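Local coordinates for protein pullulanase (Bacillus acidopullulyticus, PDB 2WAN) that hydrolyses alpha-1,6-glucosidic linkages in pullulan and at the branch points of starch-derived polysaccharides, as a debranching glycoside hydrolase, at residues 830-835 against 839-844; 769-774 against 854-859; 716-719 against 724-727; 709-714 against 850-855. One frame throughout, in Å; residues are numbered along the deposited sequence.

Contact 1 (830-835 against 839-844); sequences FRMTTA and KQNLTF. With SO4 (sulfate ion), chain J; SO4 (sulfate ion), chain L.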
loop_
_atom_site.group_PDB
_atom_site.type_symbol
_atom_site.label_atom_id
_atom_site.label_comp_id
_atom_site.label_asym_id
_atom_site.label_seq_id
_atom_site.Cartn_x
_atom_site.Cartn_y
_atom_site.Cartn_z
ATOM N N PHE A 830 -17.329 -3.318 -22.219
ATOM C CA PHE A 830 -17.283 -2.985 -20.796
ATOM C C PHE A 830 -15.867 -2.859 -20.231
ATOM O O PHE A 830 -15.692 -2.422 -19.083
ATOM C CB PHE A 830 -18.038 -4.052 -19.986
ATOM C CG PHE A 830 -19.532 -4.071 -20.235
ATOM C CD1 PHE A 830 -20.344 -3.041 -19.774
ATOM C CD2 PHE A 830 -20.108 -5.140 -20.915
ATOM C CE1 PHE A 830 -21.732 -3.072 -19.999
ATOM C CE2 PHE A 830 -21.492 -5.194 -21.138
ATOM C CZ PHE A 830 -22.304 -4.144 -20.683
ATOM N N ARG A 831 -14.861 -3.214 -21.044
ATOM C CA ARG A 831 -13.494 -3.395 -20.569
ATOM C C ARG A 831 -12.514 -2.702 -21.520
ATOM O O ARG A 831 -11.455 -3.245 -21.870
ATOM C CB ARG A 831 -13.175 -4.892 -20.474
ATOM C CG ARG A 831 -14.042 -5.608 -19.436
ATOM C CD ARG A 831 -13.691 -7.087 -19.380
ATOM N NE ARG A 831 -14.405 -7.867 -20.384
ATOM C CZ ARG A 831 -13.875 -8.439 -21.460
ATOM N NH1 ARG A 831 -12.574 -8.320 -21.758
ATOM N NH2 ARG A 831 -14.663 -9.141 -22.261
ATOM N N MET A 832 -12.868 -1.486 -21.937
ATOM C CA MET A 832 -11.913 -0.675 -22.724
ATOM C C MET A 832 -10.620 -0.463 -21.931
ATOM O O MET A 832 -10.637 -0.437 -20.686
ATOM C CB MET A 832 -12.557 0.644 -23.159
ATOM C CG MET A 832 -13.649 0.412 -24.148
ATOM S SD MET A 832 -14.384 1.945 -24.748
ATOM C CE MET A 832 -15.945 1.969 -23.846
ATOM N N THR A 833 -9.495 -0.348 -22.638
ATOM C CA THR A 833 -8.189 -0.359 -21.961
ATOM C C THR A 833 -7.474 1.006 -21.931
ATOM O O THR A 833 -6.491 1.177 -21.196
ATOM C CB THR A 833 -7.231 -1.410 -22.582
ATOM O OG1 THR A 833 -6.977 -1.072 -23.949
ATOM C CG2 THR A 833 -7.819 -2.851 -22.502
ATOM N N THR A 834 -7.965 1.968 -22.702
ATOM C CA THR A 834 -7.385 3.314 -22.697
ATOM C C THR A 834 -8.441 4.398 -22.519
ATOM O O THR A 834 -9.631 4.203 -22.841
ATOM C CB THR A 834 -6.596 3.615 -23.994
ATOM O OG1 THR A 834 -7.515 3.800 -25.077
ATOM C CG2 THR A 834 -5.631 2.465 -24.334
ATOM N N ALA A 835 -7.987 5.540 -22.011
ATOM C CA ALA A 835 -8.825 6.730 -21.891
ATOM C C ALA A 835 -9.358 7.175 -23.250
ATOM O O ALA A 835 -10.523 7.534 -23.354
ATOM C CB ALA A 835 -8.062 7.851 -21.227
ATOM N N LYS A 839 -13.280 7.807 -24.330
ATOM C CA LYS A 839 -13.765 9.097 -24.836
ATOM C C LYS A 839 -14.379 8.933 -26.234
ATOM O O LYS A 839 -15.348 9.605 -26.580
ATOM C CB LYS A 839 -12.632 10.127 -24.843
ATOM C CG LYS A 839 -12.149 10.509 -23.446
ATOM C CD LYS A 839 -10.795 11.212 -23.508
ATOM C CE LYS A 839 -10.116 11.243 -22.149
ATOM N NZ LYS A 839 -10.615 12.332 -21.271
ATOM N N GLN A 840 -13.822 8.020 -27.026
ATOM C CA GLN A 840 -14.328 7.767 -28.374
ATOM C C GLN A 840 -15.670 7.038 -28.373
ATOM O O GLN A 840 -16.560 7.353 -29.181
ATOM C CB GLN A 840 -13.297 6.983 -29.193
ATOM C CG GLN A 840 -13.760 6.570 -30.595
ATOM C CD GLN A 840 -12.935 5.423 -31.181
ATOM O OE1 GLN A 840 -11.709 5.390 -31.050
ATOM N NE2 GLN A 840 -13.612 4.473 -31.832
ATOM N N ASN A 841 -15.827 6.068 -27.467
ATOM C CA ASN A 841 -16.921 5.092 -27.604
ATOM C C ASN A 841 -18.047 5.191 -26.580
ATOM O O ASN A 841 -19.116 4.609 -26.790
ATOM C CB ASN A 841 -16.384 3.649 -27.552
ATOM C CG ASN A 841 -15.477 3.307 -28.708
ATOM O OD1 ASN A 841 -15.654 3.793 -29.836
ATOM N ND2 ASN A 841 -14.506 2.424 -28.442
ATOM N N LEU A 842 -17.813 5.889 -25.477
ATOM C CA LEU A 842 -18.832 5.966 -24.414
ATOM C C LEU A 842 -19.445 7.362 -24.365
ATOM O O LEU A 842 -18.737 8.373 -24.248
ATOM C CB LEU A 842 -18.239 5.570 -23.046
ATOM C CG LEU A 842 -19.181 5.413 -21.826
ATOM C CD1 LEU A 842 -18.507 4.578 -20.713
ATOM C CD2 LEU A 842 -19.639 6.754 -21.241
ATOM N N THR A 843 -20.771 7.402 -24.451
ATOM C CA THR A 843 -21.529 8.646 -24.383
ATOM C C THR A 843 -22.644 8.505 -23.335
ATOM O O THR A 843 -23.364 7.506 -23.352
ATOM C CB THR A 843 -22.136 8.970 -25.777
ATOM O OG1 THR A 843 -21.095 9.004 -26.769
ATOM C CG2 THR A 843 -22.880 10.306 -25.772
ATOM N N PHE A 844 -22.807 9.504 -22.470
ATOM C CA PHE A 844 -23.969 9.532 -21.586
ATOM C C PHE A 844 -25.201 10.031 -22.342
ATOM O O PHE A 844 -25.101 10.955 -23.156
ATOM C CB PHE A 844 -23.678 10.390 -20.347
ATOM C CG PHE A 844 -22.710 9.745 -19.405
ATOM C CD1 PHE A 844 -23.127 8.695 -18.588
ATOM C CD2 PHE A 844 -21.374 10.145 -19.372
ATOM C CE1 PHE A 844 -22.247 8.052 -17.734
ATOM C CE2 PHE A 844 -20.453 9.510 -18.506
ATOM C CZ PHE A 844 -20.887 8.462 -17.677
HETATM S S SO4 J . -11.904 -10.751 -24.358
HETATM O O1 SO4 J . -11.417 -10.897 -25.728
HETATM O O2 SO4 J . -11.613 -11.979 -23.599
HETATM O O3 SO4 J . -13.372 -10.570 -24.388
HETATM O O4 SO4 J . -11.197 -9.623 -23.717
HETATM S S SO4 L . -11.975 0.278 -30.820
HETATM O O1 SO4 L . -11.840 -1.153 -31.112
HETATM O O2 SO4 L . -10.669 0.806 -30.405
HETATM O O3 SO4 L . -12.965 0.465 -29.767
HETATM O O4 SO4 L . -12.416 1.008 -32.006
#
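Met-832 and Asn-841 meet where the loop before helix 835-841 passes that helix's last turn. Followed outward, the methionine runs from a CB directed at the helix to a CG set anti to the carbonyl carbon (chi1 -68°), and its next bond is extended. That carries SD to the asparagine, 3.7 Å from Asn-841 ND2 and 3.8 Å from Asn-841 CB. The chain then bends, and its terminal CE lies 4.3 Å from Leu-842 CB. Here helix passes straight into strand: Leu-842 opens strand 842-844, an edge strand of the C-terminal antiparallel sheet, paired with strand 852-856. At the other end of the helix Thr-834 is the N-cap, its OG1 bonded to Gln-837 N, and the first turn closes with Lys-839 N to Ala-835 O at 2.9 Å. The amide of Asn-841 is held at both ends, ND2 giving a bent bond of 2.8 Å to O3 of a sulfate and OD1 accepting from Asn-858. Arg-831, which does not touch 839-844, grips a second sulfate through NH1 to O4 (2.7 Å) and NH2 to O3 (2.9 Å), pairs with Asp-432, and donates from NE to Arg-824 O. With an alanine here Asp-432 would probably lose its positive mate and the sulfate its two-pronged grip. Both ions probably come from the crystallisation liquor.

Contact 2 (769-774 against 854-859); sequences TSQGVP and FELKNY
Segment 769-774 leaves helix 753-769 at Ser-770 and extends through Gln-771, whereas 854-859 is strand until Leu-856 and then turns off; the two backbones stay well apart, Gln-771 and Leu-856 being nearest at 10.6 Å between CA atoms. The gap is bridged by the side chains of Phe-854, Leu-856 and Gln-771, with one backbone carbonyl. Phe-854 sends its ring from the strand so that CZ comes 3.7 Å from Thr-769 O, the carbonyl at the helix's end. Two residues on, the methyl CD2 of Leu-856 meets Gln-771 NE2 at 4.0 Å, the two side chains arriving from opposite directions. A chain bent at chi2 (-65°) brings this amide round. The contact joins two domains: helix 753-769 leads into strand 773-777, the eighth strand of the parallel (beta/alpha)8 barrel, and strand 852-856 belongs to the antiparallel C-terminal sheet. Between them the Gln-771 amide is buried yet supplied with partners, OE1 accepting from Met-832 N and NE2 donating to Ala-829 O, which fixes its rotation and leaves the leucine methyl merely packed against it. Thr-769 is likewise tied across the interface, its OG1 bonded to Tyr-872 OH of the neighbouring strand 868-873.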
loop_
_atom_site.group_PDB
_atom_site.type_symbol
_atom_site.label_atom_id
_atom_site.label_comp_id
_atom_site.label_asym_id
_atom_site.label_seq_id
_atom_site.Cartn_x
_atom_site.Cartn_y
_atom_site.Cartn_z
ATOM N N THR A 769 -20.512 -3.104 -14.500
ATOM C CA THR A 769 -20.736 -2.516 -15.836
ATOM C C THR A 769 -19.957 -1.221 -16.088
ATOM O O THR A 769 -20.071 -0.639 -17.183
ATOM C CB THR A 769 -22.243 -2.303 -16.152
ATOM O OG1 THR A 769 -22.859 -1.523 -15.121
ATOM C CG2 THR A 769 -22.948 -3.650 -16.278
ATOM N N SER A 770 -19.176 -0.793 -15.093
ATOM C CA SER A 770 -18.323 0.407 -15.202
ATOM C C SER A 770 -16.986 0.049 -15.852
ATOM O O SER A 770 -16.463 -1.064 -15.667
ATOM C CB SER A 770 -18.057 0.996 -13.820
ATOM O OG SER A 770 -19.234 1.622 -13.309
ATOM N N GLN A 771 -16.417 0.991 -16.599
ATOM C CA GLN A 771 -15.024 0.832 -17.050
ATOM C C GLN A 771 -14.096 0.792 -15.832
ATOM O O GLN A 771 -14.348 1.468 -14.831
ATOM C CB GLN A 771 -14.613 1.985 -17.982
ATOM C CG GLN A 771 -15.543 2.179 -19.194
ATOM C CD GLN A 771 -15.529 0.993 -20.148
ATOM O OE1 GLN A 771 -14.472 0.450 -20.464
ATOM N NE2 GLN A 771 -16.710 0.589 -20.612
ATOM N N GLY A 772 -13.017 0.010 -15.918
ATOM C CA GLY A 772 -12.125 -0.169 -14.778
ATOM C C GLY A 772 -12.019 -1.630 -14.363
ATOM O O GLY A 772 -12.360 -2.544 -15.143
ATOM N N VAL A 773 -11.514 -1.846 -13.149
ATOM C CA VAL A 773 -11.303 -3.203 -12.639
ATOM C C VAL A 773 -12.323 -3.551 -11.560
ATOM O O VAL A 773 -12.231 -3.037 -10.449
ATOM C CB VAL A 773 -9.878 -3.407 -12.059
ATOM C CG1 VAL A 773 -9.671 -4.900 -11.714
ATOM C CG2 VAL A 773 -8.803 -2.915 -13.065
ATOM N N PRO A 774 -13.293 -4.426 -11.872
ATOM C CA PRO A 774 -14.296 -4.701 -10.836
ATOM C C PRO A 774 -13.791 -5.640 -9.735
ATOM O O PRO A 774 -13.173 -6.671 -10.028
ATOM C CB PRO A 774 -15.426 -5.373 -11.621
ATOM C CG PRO A 774 -14.717 -6.036 -12.780
ATOM C CD PRO A 774 -13.649 -5.039 -13.162
ATOM N N PHE A 854 -25.961 5.309 -20.278
ATOM C CA PHE A 854 -24.865 5.499 -21.240
ATOM C C PHE A 854 -24.901 4.504 -22.369
ATOM O O PHE A 854 -25.548 3.458 -22.263
ATOM C CB PHE A 854 -23.487 5.499 -20.553
ATOM C CG PHE A 854 -23.167 4.232 -19.811
ATOM C CD1 PHE A 854 -22.477 3.193 -20.437
ATOM C CD2 PHE A 854 -23.545 4.083 -18.475
ATOM C CE1 PHE A 854 -22.176 2.020 -19.739
ATOM C CE2 PHE A 854 -23.241 2.917 -17.767
ATOM C CZ PHE A 854 -22.547 1.888 -18.392
ATOM N N GLU A 855 -24.178 4.828 -23.442
ATOM C CA GLU A 855 -24.108 3.979 -24.616
ATOM C C GLU A 855 -22.649 3.713 -24.956
ATOM O O GLU A 855 -21.811 4.639 -24.940
ATOM C CB GLU A 855 -24.811 4.655 -25.803
ATOM C CG GLU A 855 -24.918 3.752 -27.032
ATOM C CD GLU A 855 -25.593 4.452 -28.225
ATOM O OE1 GLU A 855 -25.845 5.681 -28.159
ATOM O OE2 GLU A 855 -25.882 3.758 -29.219
ATOM N N LEU A 856 -22.363 2.439 -25.236
ATOM C CA LEU A 856 -21.041 1.966 -25.666
ATOM C C LEU A 856 -21.190 1.710 -27.153
ATOM O O LEU A 856 -21.914 0.794 -27.571
ATOM C CB LEU A 856 -20.647 0.676 -24.901
ATOM C CG LEU A 856 -20.678 0.798 -23.365
ATOM C CD1 LEU A 856 -20.372 -0.529 -22.668
ATOM C CD2 LEU A 856 -19.705 1.881 -22.873
ATOM N N LYS A 857 -20.539 2.544 -27.972
ATOM C CA LYS A 857 -20.782 2.532 -29.414
ATOM C C LYS A 857 -19.648 1.911 -30.206
ATOM O O LYS A 857 -18.548 1.761 -29.697
ATOM C CB LYS A 857 -20.967 3.964 -29.925
ATOM C CG LYS A 857 -22.092 4.726 -29.220
ATOM C CD LYS A 857 -21.960 6.233 -29.500
ATOM C CE LYS A 857 -20.683 6.777 -28.854
ATOM N NZ LYS A 857 -20.209 8.081 -29.405
ATOM N N ASN A 858 -19.932 1.614 -31.471
ATOM C CA ASN A 858 -18.884 1.354 -32.470
ATOM C C ASN A 858 -18.228 -0.017 -32.262
ATOM O O ASN A 858 -17.038 -0.135 -32.491
ATOM C CB ASN A 858 -17.755 2.434 -32.434
ATOM C CG ASN A 858 -18.260 3.883 -32.524
ATOM O OD1 ASN A 858 -19.115 4.204 -33.368
ATOM N ND2 ASN A 858 -17.696 4.781 -31.659
ATOM N N TYR A 859 -18.982 -1.026 -31.817
ATOM C CA TYR A 859 -18.390 -2.341 -31.455
ATOM C C TYR A 859 -17.176 -2.119 -30.542
ATOM O O TYR A 859 -16.071 -2.605 -30.831
ATOM C CB TYR A 859 -17.935 -3.119 -32.708
ATOM C CG TYR A 859 -19.013 -3.345 -33.734
ATOM C CD1 TYR A 859 -19.980 -4.314 -33.535
ATOM C CD2 TYR A 859 -19.047 -2.590 -34.920
ATOM C CE1 TYR A 859 -20.992 -4.516 -34.463
ATOM C CE2 TYR A 859 -20.057 -2.789 -35.867
ATOM C CZ TYR A 859 -21.016 -3.759 -35.632
ATOM O OH TYR A 859 -22.016 -3.993 -36.544
#

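Contact 3 (716-719 against 724-727); sequences GSIQ and APSE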
loop_
_atom_site.group_PDB
_atom_site.type_symbol
_atom_site.label_atom_id
_atom_site.label_comp_id
_atom_site.label_asym_id
_atom_site.label_seq_id
_atom_site.Cartn_x
_atom_site.Cartn_y
_atom_site.Cartn_z
ATOM N N GLY A 716 -14.321 4.863 -15.760
ATOM C CA GLY A 716 -13.046 4.333 -15.280
ATOM C C GLY A 716 -12.164 5.400 -14.671
ATOM O O GLY A 716 -10.937 5.279 -14.736
ATOM N N SER A 717 -12.793 6.449 -14.127
ATOM C CA SER A 717 -12.129 7.491 -13.337
ATOM C C SER A 717 -11.118 8.370 -14.078
ATOM O O SER A 717 -10.330 9.075 -13.439
ATOM C CB SER A 717 -11.501 6.869 -12.085
ATOM O OG SER A 717 -12.535 6.339 -11.270
ATOM N N ILE A 718 -11.173 8.332 -15.407
ATOM C CA ILE A 718 -10.180 9.013 -16.268
ATOM C C ILE A 718 -10.253 10.546 -16.204
ATOM O O ILE A 718 -9.337 11.237 -16.660
ATOM C CB ILE A 718 -10.283 8.534 -17.727
ATOM C CG1 ILE A 718 -11.672 8.831 -18.304
ATOM C CG2 ILE A 718 -9.910 7.011 -17.841
ATOM C CD1 ILE A 718 -11.812 8.488 -19.814
ATOM N N GLN A 719 -11.334 11.069 -15.624
ATOM C CA GLN A 719 -11.453 12.517 -15.395
ATOM C C GLN A 719 -11.406 12.841 -13.909
ATOM O O GLN A 719 -11.645 13.978 -13.519
ATOM C CB GLN A 719 -12.751 13.065 -16.007
ATOM C CG GLN A 719 -12.777 12.981 -17.514
ATOM C CD GLN A 719 -14.066 13.532 -18.103
ATOM O OE1 GLN A 719 -14.307 13.401 -19.294
ATOM N NE2 GLN A 719 -14.891 14.156 -17.268
ATOM N N ALA A 724 -5.583 5.758 -17.039
ATOM C CA ALA A 724 -6.056 4.598 -17.778
ATOM C C ALA A 724 -7.028 3.841 -16.857
ATOM O O ALA A 724 -6.865 3.887 -15.640
ATOM C CB ALA A 724 -4.872 3.687 -18.157
ATOM N N PRO A 725 -8.046 3.165 -17.426
ATOM C CA PRO A 725 -9.035 2.512 -16.551
ATOM C C PRO A 725 -8.472 1.354 -15.704
ATOM O O PRO A 725 -9.043 1.013 -14.663
ATOM C CB PRO A 725 -10.105 2.007 -17.542
ATOM C CG PRO A 725 -9.360 1.850 -18.859
ATOM C CD PRO A 725 -8.365 2.977 -18.858
ATOM N N SER A 726 -7.362 0.759 -16.137
ATOM C CA SER A 726 -6.655 -0.235 -15.314
ATOM C C SER A 726 -6.177 0.287 -13.957
ATOM O O SER A 726 -5.846 -0.514 -13.080
ATOM C CB SER A 726 -5.457 -0.805 -16.086
ATOM O OG SER A 726 -4.575 0.253 -16.444
ATOM N N GLU A 727 -6.144 1.616 -13.776
ATOM C CA GLU A 727 -5.672 2.214 -12.520
ATOM C C GLU A 727 -6.723 2.347 -11.424
ATOM O O GLU A 727 -6.382 2.735 -10.300
ATOM C CB GLU A 727 -5.034 3.596 -12.787
ATOM C CG GLU A 727 -3.839 3.456 -13.718
ATOM C CD GLU A 727 -3.271 4.796 -14.155
ATOM O OE1 GLU A 727 -3.807 5.845 -13.728
ATOM O OE2 GLU A 727 -2.293 4.784 -14.928
#
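Gly-716 has phi 68° and psi 28°, a left-handed conformation that turns the chain as helix 707-714 ends and lays its carbonyl beside Pro-725, with Gly-716 O 3.8 Å from Pro-725 CA. Ile-718 joins from the same segment: chi1 of 60° leaves its CG2 anti to the carbonyl carbon, and this methyl meets the proline, 4.3 Å from Pro-725 N and 4.4 Å from Pro-725 CD. Gly-716 is the C-prime residue of a Schellman motif, in which Ser-717 N returns to Asn-712 O and Gly-716 N to Gly-713 O. The partner segment is a short 3-10 turn, closed by Glu-727 N to Ala-724 O at 3.0 Å, just before barrel strand 728-730. The connection from helix to strand thus folds back on itself, and Ile-838 of helix 835-841 packs on both Ile-718 and Pro-725. Between the segments this is a small packing contact with no hydrogen bond across it; Gly-716 O is instead bonded by Thr-722 OG1. A CB on the glycine would stand about 3.0 Å from Pro-725 CB, a clash, so the positive phi and the closeness of Pro-725 both favour glycine.

Contact 4 (709-714 against 850-855); sequences VIKNGV and NTVAFE. With SO4 (sulfate ion), chain M.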
loop_
_atom_site.group_PDB
_atom_site.type_symbol
_atom_site.label_atom_id
_atom_site.label_comp_id
_atom_site.label_asym_id
_atom_site.label_seq_id
_atom_site.Cartn_x
_atom_site.Cartn_y
_atom_site.Cartn_z
ATOM N N VAL A 709 -20.776 11.683 -9.379
ATOM C CA VAL A 709 -19.793 10.743 -8.826
ATOM C C VAL A 709 -19.882 9.410 -9.591
ATOM O O VAL A 709 -18.868 8.827 -10.012
ATOM C CB VAL A 709 -20.013 10.534 -7.310
ATOM C CG1 VAL A 709 -19.278 9.316 -6.812
ATOM C CG2 VAL A 709 -19.536 11.769 -6.538
ATOM N N ILE A 710 -21.104 8.944 -9.803
ATOM C CA ILE A 710 -21.302 7.669 -10.519
ATOM C C ILE A 710 -20.844 7.758 -11.971
ATOM O O ILE A 710 -20.211 6.830 -12.492
ATOM C CB ILE A 710 -22.779 7.183 -10.420
ATOM C CG1 ILE A 710 -23.177 6.908 -8.952
ATOM C CG2 ILE A 710 -23.017 5.942 -11.290
ATOM C CD1 ILE A 710 -22.252 5.930 -8.170
ATOM N N LYS A 711 -21.177 8.860 -12.645
ATOM C CA LYS A 711 -20.694 9.050 -14.015
ATOM C C LYS A 711 -19.163 8.989 -14.077
ATOM O O LYS A 711 -18.594 8.379 -14.983
ATOM C CB LYS A 711 -21.207 10.380 -14.578
ATOM C CG LYS A 711 -22.709 10.330 -14.910
ATOM C CD LYS A 711 -23.258 11.709 -15.258
ATOM C CE LYS A 711 -22.961 12.117 -16.677
ATOM N NZ LYS A 711 -23.899 13.215 -17.075
ATOM N N ASN A 712 -18.499 9.630 -13.122
ATOM C CA ASN A 712 -17.041 9.611 -13.099
ATOM C C ASN A 712 -16.469 8.211 -12.883
ATOM O O ASN A 712 -15.429 7.874 -13.455
ATOM C CB ASN A 712 -16.500 10.592 -12.065
ATOM C CG ASN A 712 -16.336 11.974 -12.628
ATOM O OD1 ASN A 712 -15.407 12.238 -13.391
ATOM N ND2 ASN A 712 -17.254 12.872 -12.271
ATOM N N GLY A 713 -17.158 7.405 -12.073
ATOM C CA GLY A 713 -16.793 5.989 -11.908
ATOM C C GLY A 713 -17.073 5.133 -13.141
ATOM O O GLY A 713 -16.288 4.237 -13.467
ATOM N N VAL A 714 -18.189 5.396 -13.825
ATOM C CA VAL A 714 -18.555 4.639 -15.042
ATOM C C VAL A 714 -17.448 4.742 -16.110
ATOM O O VAL A 714 -17.140 3.768 -16.792
ATOM C CB VAL A 714 -19.932 5.117 -15.631
ATOM C CG1 VAL A 714 -20.052 4.745 -17.106
ATOM C CG2 VAL A 714 -21.112 4.553 -14.826
ATOM N N ASN A 850 -31.909 11.691 -11.291
ATOM C CA ASN A 850 -31.353 10.643 -10.451
ATOM C C ASN A 850 -31.294 9.288 -11.157
ATOM O O ASN A 850 -31.572 8.255 -10.566
ATOM C CB ASN A 850 -32.061 10.519 -9.094
ATOM C CG ASN A 850 -31.197 9.826 -8.074
ATOM O OD1 ASN A 850 -29.983 10.038 -8.048
ATOM N ND2 ASN A 850 -31.791 8.957 -7.262
ATOM N N THR A 851 -30.959 9.311 -12.441
ATOM C CA THR A 851 -30.667 8.063 -13.162
ATOM C C THR A 851 -29.418 8.330 -13.980
ATOM O O THR A 851 -29.078 9.488 -14.229
ATOM C CB THR A 851 -31.822 7.615 -14.116
ATOM O OG1 THR A 851 -31.988 8.589 -15.160
ATOM C CG2 THR A 851 -33.158 7.410 -13.357
ATOM N N VAL A 852 -28.708 7.253 -14.342
ATOM C CA VAL A 852 -27.506 7.336 -15.168
ATOM C C VAL A 852 -27.691 6.366 -16.329
ATOM O O VAL A 852 -27.945 5.168 -16.119
ATOM C CB VAL A 852 -26.225 6.969 -14.363
ATOM C CG1 VAL A 852 -25.002 6.866 -15.282
ATOM C CG2 VAL A 852 -25.948 8.013 -13.292
ATOM N N ALA A 853 -27.562 6.885 -17.550
ATOM C CA ALA A 853 -27.691 6.072 -18.769
ATOM C C ALA A 853 -26.552 6.363 -19.711
ATOM O O ALA A 853 -26.211 7.521 -19.920
ATOM C CB ALA A 853 -29.014 6.355 -19.472
ATOM N N PHE A 854 -25.961 5.309 -20.278
ATOM C CA PHE A 854 -24.865 5.499 -21.240
ATOM C C PHE A 854 -24.901 4.504 -22.369
ATOM O O PHE A 854 -25.548 3.458 -22.263
ATOM C CB PHE A 854 -23.487 5.499 -20.553
ATOM C CG PHE A 854 -23.167 4.232 -19.811
ATOM C CD1 PHE A 854 -22.477 3.193 -20.437
ATOM C CD2 PHE A 854 -23.545 4.083 -18.475
ATOM C CE1 PHE A 854 -22.176 2.020 -19.739
ATOM C CE2 PHE A 854 -23.241 2.917 -17.767
ATOM C CZ PHE A 854 -22.547 1.888 -18.392
ATOM N N GLU A 855 -24.178 4.828 -23.442
ATOM C CA GLU A 855 -24.108 3.979 -24.616
ATOM C C GLU A 855 -22.649 3.713 -24.956
ATOM O O GLU A 855 -21.811 4.639 -24.940
ATOM C CB GLU A 855 -24.811 4.655 -25.803
ATOM C CG GLU A 855 -24.918 3.752 -27.032
ATOM C CD GLU A 855 -25.593 4.452 -28.225
ATOM O OE1 GLU A 855 -25.845 5.681 -28.159
ATOM O OE2 GLU A 855 -25.882 3.758 -29.219
HETATM S S SO4 M . -29.521 14.437 -11.870
HETATM O O1 SO4 M . -30.066 13.261 -12.549
HETATM O O2 SO4 M . -29.640 14.273 -10.423
HETATM O O3 SO4 M . -28.113 14.610 -12.229
HETATM O O4 SO4 M . -30.266 15.617 -12.303
#
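One face of the Phe-854 ring carries Val-714 CG1, a CH-pi contact with the methyl 3.8 Å from the ring centroid and 16° off the normal, displaced toward the CE2 side of the rim, where Val-714 CG1 and Phe-854 CE2 are 3.7 Å apart. The other valine methyl, CG2, reaches the same CE2. This is helix-on-sheet packing between two domains: helix 707-714, which precedes the seventh barrel strand, lies over strand 852-855 of the C-terminal antiparallel sheet, their short axes 9.6 Å apart and inclined by 26°. Phe-854 stands with chi1 at 60°, its CG between the backbone N and the carbonyl carbon, and the ring rises from the strand to meet the helix's last turn. Replacing it with an alanine would probably leave Val-714 CG1 without the ring face it packs on. One step back along the same strand face, Val-852 takes the preceding turn: its CG2 touches Ile-710 CG2 at 4.1 Å, while its other methyl meets the aliphatic part of Lys-711, whose charged end makes a cation-pi contact with Phe-844. At the loop end, the backbone N of Asn-850 donates to O1 of a sulfate, probably from the crystallisation liquor, at 2.7 Å.

The four contacts lie together on one side of the chain's centre, where the catalytic barrel meets the C-terminal all-beta domain. Contacts 1 and 2 are closest, their centres 6 Å apart; contacts 3 and 4 are the most distant pair at 14 Å. Along the chain, contacts 3 and 1 both fall between the two ends of contact 4, and contact 1 also between those of contact 2; contacts 2 and 4 are long-range and both end on strand 852-856. That strand pairs antiparallel with strand 842-844 of contact 1, so three contacts reach the same sheet. A backbone bond from Gln-771 to Val-714 joins contacts 2 and 4, which bring the barrel side against one strand of that sheet.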